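Local coordinates for fructooligosaccharide ABC transporter substrate-binding protein FusA (Streptococcus pneumoniae, PDB 5G5Y), which binds short- and long-chain fructooligosaccharides, preferring tetrasaccharides and larger, as the solute-binding subunit of the FusABC-MsmK ABC transporter that imports them, at residues V287-G290 / Q294-V297; N136-I141 / E410-Y415. All blocks are in the same frame, centred on the assembly; numbering follows the deposited sequence.

Interaction 1: V287-G290 / Q294-V297; sequences VLAG and QKHV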
# COMPACT_ATOMS: atom_id res chain seq x y z
N VAL A 287 1.23 4.92 20.90
CA VAL A 287 1.22 6.30 20.44
C VAL A 287 1.68 7.20 21.61
O VAL A 287 1.17 7.09 22.74
CB VAL A 287 -0.17 6.70 19.93
CG1 VAL A 287 -0.26 8.20 19.67
CG2 VAL A 287 -0.46 5.88 18.69
N LEU A 288 2.66 8.05 21.33
CA LEU A 288 3.26 8.93 22.36
C LEU A 288 2.65 10.32 22.35
O LEU A 288 2.40 10.89 21.29
CB LEU A 288 4.74 9.06 22.10
CG LEU A 288 5.48 7.73 22.03
CD1 LEU A 288 6.95 7.96 21.71
CD2 LEU A 288 5.38 6.97 23.34
N ALA A 289 2.46 10.90 23.52
CA ALA A 289 2.05 12.29 23.59
C ALA A 289 3.29 13.13 23.41
O ALA A 289 4.36 12.82 23.96
CB ALA A 289 1.38 12.57 24.92
N GLY A 290 3.15 14.19 22.62
CA GLY A 290 4.23 15.13 22.43
C GLY A 290 4.26 16.14 23.56
O GLY A 290 3.51 16.02 24.55
N GLN A 294 -0.71 15.90 23.91
CA GLN A 294 -1.75 15.31 23.04
C GLN A 294 -1.16 14.26 22.08
O GLN A 294 0.02 14.29 21.73
CB GLN A 294 -2.46 16.41 22.24
CG GLN A 294 -2.93 17.62 23.05
CD GLN A 294 -3.66 17.23 24.31
OE1 GLN A 294 -4.62 16.46 24.26
NE2 GLN A 294 -3.16 17.67 25.46
N LYS A 295 -2.03 13.35 21.65
CA LYS A 295 -1.67 12.19 20.84
C LYS A 295 -2.41 12.25 19.50
O LYS A 295 -3.57 12.71 19.43
CB LYS A 295 -2.07 10.90 21.52
CG LYS A 295 -1.29 10.58 22.77
CD LYS A 295 -1.89 9.36 23.39
CE LYS A 295 -1.34 9.06 24.76
NZ LYS A 295 -1.82 7.70 25.18
N HIS A 296 -1.73 11.80 18.46
CA HIS A 296 -2.29 11.83 17.10
C HIS A 296 -1.59 10.79 16.26
O HIS A 296 -0.41 10.51 16.46
CB HIS A 296 -2.13 13.22 16.46
CG HIS A 296 -2.85 13.38 15.16
ND1 HIS A 296 -4.22 13.34 15.08
CD2 HIS A 296 -2.40 13.56 13.89
CE1 HIS A 296 -4.60 13.53 13.83
NE2 HIS A 296 -3.51 13.63 13.08
N VAL A 297 -2.34 10.20 15.34
CA VAL A 297 -1.79 9.40 14.24
C VAL A 297 -2.25 10.01 12.92
O VAL A 297 -3.47 10.19 12.70
CB VAL A 297 -2.28 7.95 14.33
CG1 VAL A 297 -1.78 7.13 13.15
CG2 VAL A 297 -1.79 7.32 15.63
O HOH W 1 -1.04 5.50 23.58
O HOH W 2 1.53 6.81 25.56
O HOH W 3 0.98 11.28 18.99
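Val287 and Val297 meet through their CG2 methyls, 3.6 Å apart, within the long loop that follows strand 282-284, where the chain turns back on itself over three intervening residues. In Val287 the two methyls divide the work: CG1, anti to the backbone N (chi1 170°), lies against Lys295 CB at 3.7 Å, while CG2 reaches on to Val297. The aliphatic part of Lys295 carries the apolar contact along the other segment. Its CG rests against the backbone N and CA of Ala289, and from there the extended chain runs past the carbonyl of Val287.

A single direct hydrogen bond joins the two backbones. Gly290 N donates to Gln294 O, a long bond at 3.3 Å, with an N-H...O angle of 159° and the donor tilted out of the carbonyl plane. The same oxygen receives a CA-H...O contact from Ala289 CA at 3.4 Å, so the one carbonyl takes an N-H bond and a weaker CA-H contact from consecutive residues.

Water does the rest of the bridging. One molecule donates to Val287 O and accepts from Lys295 NZ, both at 2.8 Å; a second spans the same two atoms but holds the ammonium weakly. The charged end of the lysine is thus tied to the Val287 carbonyl through solvent. A third water lies between the backbones, 2.7 Å from Leu288 O, to which it probably donates, and accepts from His296 N.

Both segments belong to the connection between strands 282-284 and 305-306. Ala289 makes backbone hydrogen bonds to Lys155, just before helix 157-169, and to Thr157 at its start, while Val287 and Val297 both pack on Tyr412 of helix 399-412.

Interaction 2: N136-I141 / E410-Y415; sequences NDMAWI and EYYVPY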
# COMPACT_ATOMS: atom_id res chain seq x y z
N ASN A 136 1.81 2.60 7.82
CA ASN A 136 2.75 1.71 7.15
C ASN A 136 4.02 1.46 7.98
O ASN A 136 4.44 0.31 8.13
CB ASN A 136 3.04 2.17 5.72
CG ASN A 136 3.78 3.52 5.65
OD1 ASN A 136 3.49 4.45 6.38
ND2 ASN A 136 4.72 3.61 4.75
N ASP A 137 4.58 2.53 8.54
CA ASP A 137 5.84 2.48 9.28
C ASP A 137 5.65 2.42 10.80
O ASP A 137 6.00 3.35 11.52
CB ASP A 137 6.76 3.64 8.89
CG ASP A 137 6.23 5.00 9.29
OD1 ASP A 137 5.01 5.25 9.18
OD2 ASP A 137 7.05 5.84 9.75
N MET A 138 5.13 1.30 11.27
CA MET A 138 4.86 1.10 12.70
C MET A 138 6.18 1.10 13.47
O MET A 138 7.20 0.62 12.96
CB MET A 138 4.14 -0.23 12.95
CG MET A 138 2.78 -0.31 12.36
SD MET A 138 1.87 -1.85 12.59
CE MET A 138 1.95 -2.12 14.35
N ALA A 139 6.14 1.67 14.68
CA ALA A 139 7.31 1.69 15.59
C ALA A 139 7.19 0.49 16.54
O ALA A 139 6.09 0.19 17.02
CB ALA A 139 7.36 2.98 16.36
N TRP A 140 8.32 -0.18 16.75
CA TRP A 140 8.40 -1.37 17.57
C TRP A 140 9.49 -1.15 18.60
O TRP A 140 10.51 -0.49 18.31
CB TRP A 140 8.78 -2.56 16.68
CG TRP A 140 7.87 -2.74 15.52
CD1 TRP A 140 8.01 -2.21 14.28
CD2 TRP A 140 6.68 -3.54 15.49
NE1 TRP A 140 6.97 -2.60 13.49
CE2 TRP A 140 6.15 -3.43 14.20
CE3 TRP A 140 6.02 -4.32 16.43
CZ2 TRP A 140 4.97 -4.07 13.80
CZ3 TRP A 140 4.83 -4.99 16.03
CH2 TRP A 140 4.33 -4.85 14.75
N ILE A 141 9.29 -1.70 19.80
CA ILE A 141 10.23 -1.49 20.89
C ILE A 141 10.63 -2.84 21.54
O ILE A 141 9.79 -3.75 21.61
CB ILE A 141 9.66 -0.50 21.93
CG1 ILE A 141 10.70 -0.14 23.01
CG2 ILE A 141 8.37 -1.00 22.54
CD1 ILE A 141 10.30 1.05 23.84
N GLU A 410 -6.20 -1.45 18.02
CA GLU A 410 -5.86 -1.33 19.45
C GLU A 410 -5.01 -0.08 19.73
O GLU A 410 -5.33 0.68 20.65
CB GLU A 410 -5.04 -2.56 19.87
CG GLU A 410 -4.50 -2.57 21.29
CD GLU A 410 -3.80 -3.89 21.68
OE1 GLU A 410 -3.61 -4.79 20.82
OE2 GLU A 410 -3.41 -4.00 22.86
N TYR A 411 -3.97 0.15 18.93
CA TYR A 411 -2.98 1.19 19.22
C TYR A 411 -3.22 2.54 18.53
O TYR A 411 -2.90 3.58 19.10
CB TYR A 411 -1.58 0.71 18.87
CG TYR A 411 -1.10 -0.36 19.83
CD1 TYR A 411 -0.63 -0.01 21.10
CD2 TYR A 411 -1.13 -1.71 19.48
CE1 TYR A 411 -0.22 -0.99 22.01
CE2 TYR A 411 -0.71 -2.70 20.38
CZ TYR A 411 -0.22 -2.33 21.63
OH TYR A 411 0.24 -3.33 22.52
N TYR A 412 -3.74 2.51 17.31
CA TYR A 412 -3.68 3.72 16.44
C TYR A 412 -5.02 4.37 16.13
O TYR A 412 -5.15 5.60 16.14
CB TYR A 412 -2.98 3.42 15.15
CG TYR A 412 -1.62 2.80 15.24
CD1 TYR A 412 -0.69 3.21 16.19
CD2 TYR A 412 -1.26 1.81 14.34
CE1 TYR A 412 0.55 2.63 16.27
CE2 TYR A 412 0.01 1.25 14.37
CZ TYR A 412 0.92 1.68 15.32
OH TYR A 412 2.17 1.10 15.37
N VAL A 413 -6.02 3.56 15.81
CA VAL A 413 -7.31 4.09 15.42
C VAL A 413 -7.91 5.15 16.38
O VAL A 413 -8.39 6.17 15.89
CB VAL A 413 -8.28 2.96 15.11
CG1 VAL A 413 -9.72 3.45 14.97
CG2 VAL A 413 -7.81 2.28 13.82
N PRO A 414 -7.81 4.95 17.71
CA PRO A 414 -8.34 5.97 18.62
C PRO A 414 -7.75 7.38 18.45
O PRO A 414 -8.41 8.36 18.83
CB PRO A 414 -8.02 5.40 20.01
CG PRO A 414 -7.89 3.93 19.82
CD PRO A 414 -7.30 3.77 18.45
N TYR A 415 -6.56 7.46 17.86
CA TYR A 415 -5.83 8.71 17.70
C TYR A 415 -5.83 9.26 16.26
O TYR A 415 -5.22 10.27 16.04
CB TYR A 415 -4.41 8.52 18.18
CG TYR A 415 -4.41 7.99 19.58
CD1 TYR A 415 -4.87 8.79 20.62
CD2 TYR A 415 -4.03 6.68 19.86
CE1 TYR A 415 -4.96 8.31 21.90
CE2 TYR A 415 -4.09 6.19 21.16
CZ TYR A 415 -4.57 7.01 22.16
OH TYR A 415 -4.61 6.56 23.44
O HOH W 4 4.03 2.02 16.94
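Met138 curls along the CE2 and hydroxyl edge of Tyr412. Its CG and CE each come within 3.4 Å of Tyr412 OH, and CG lies 3.8 Å from Tyr412 CE2, near the plane of the ring. The thioether chain is bent at chi3 (53°), which brings the terminal methyl back to the same phenol oxygen that CG already touches. The sulfur joins in as a Met-aromatic contact at the ring edge: Met138 SD sits 5.4 Å from the centroid of the Tyr412 ring, 85° off its normal.

The phenol also reaches the strand through one water. Tyr412 OH donates to it at 2.6 Å, the water lying in the ring plane, and the water donates in turn to Ala139 O at 2.8 Å.

Strand 138-142 is an inner strand of a four-stranded mixed sheet, antiparallel to both its neighbours, 264-269 and 282-284. This is one of two such sheets in the chain, consistent with the two-lobed architecture of the bacterial solute-binding protein 1 family. Backbone hydrogen bonds fix the strand there, Met138 to Thr269 and Ala139 to Leu285. Helix 399-412 packs alongside, and Tyr412 extends from it where the backbone widens into a pi-type turn before the 3-10 segment 413-415.

Further out, Val284 of the adjoining strand touches both Met138 and Tyr412, and Phe196 meets the tyrosine ring with the planes at about 60°. Phe196 N is held by Asp137 OD2, while Asn136 ND2 donates to OD1 of Asn191, a substrate-binding residue. The side chain of Asn191 is about 8 Å from that of Met138.

The two contacts lie with their centres 10 Å apart, on the same side of the chain's centre. Along the sequence 136-141 comes first, then both segments of interaction 1, then 410-415, so the loop of interaction 1 falls wholly within the span that interaction 2 brings together. They touch directly: Val297 N probably hydrogen-bonds Tyr415 O at 3.0 Å, and Val287 CG2 packs against Tyr411 O at 3.4 Å. Residues 410-415 therefore meet both strand 138-142 and the loop leaving edge strand 282-284, joining three sequence-distant pieces into one largely buried region; interaction 2 lies near the substrate-binding residues Trp270 and Asn191, interaction 1 nearer the calcium ligands Asp219 and Asn224.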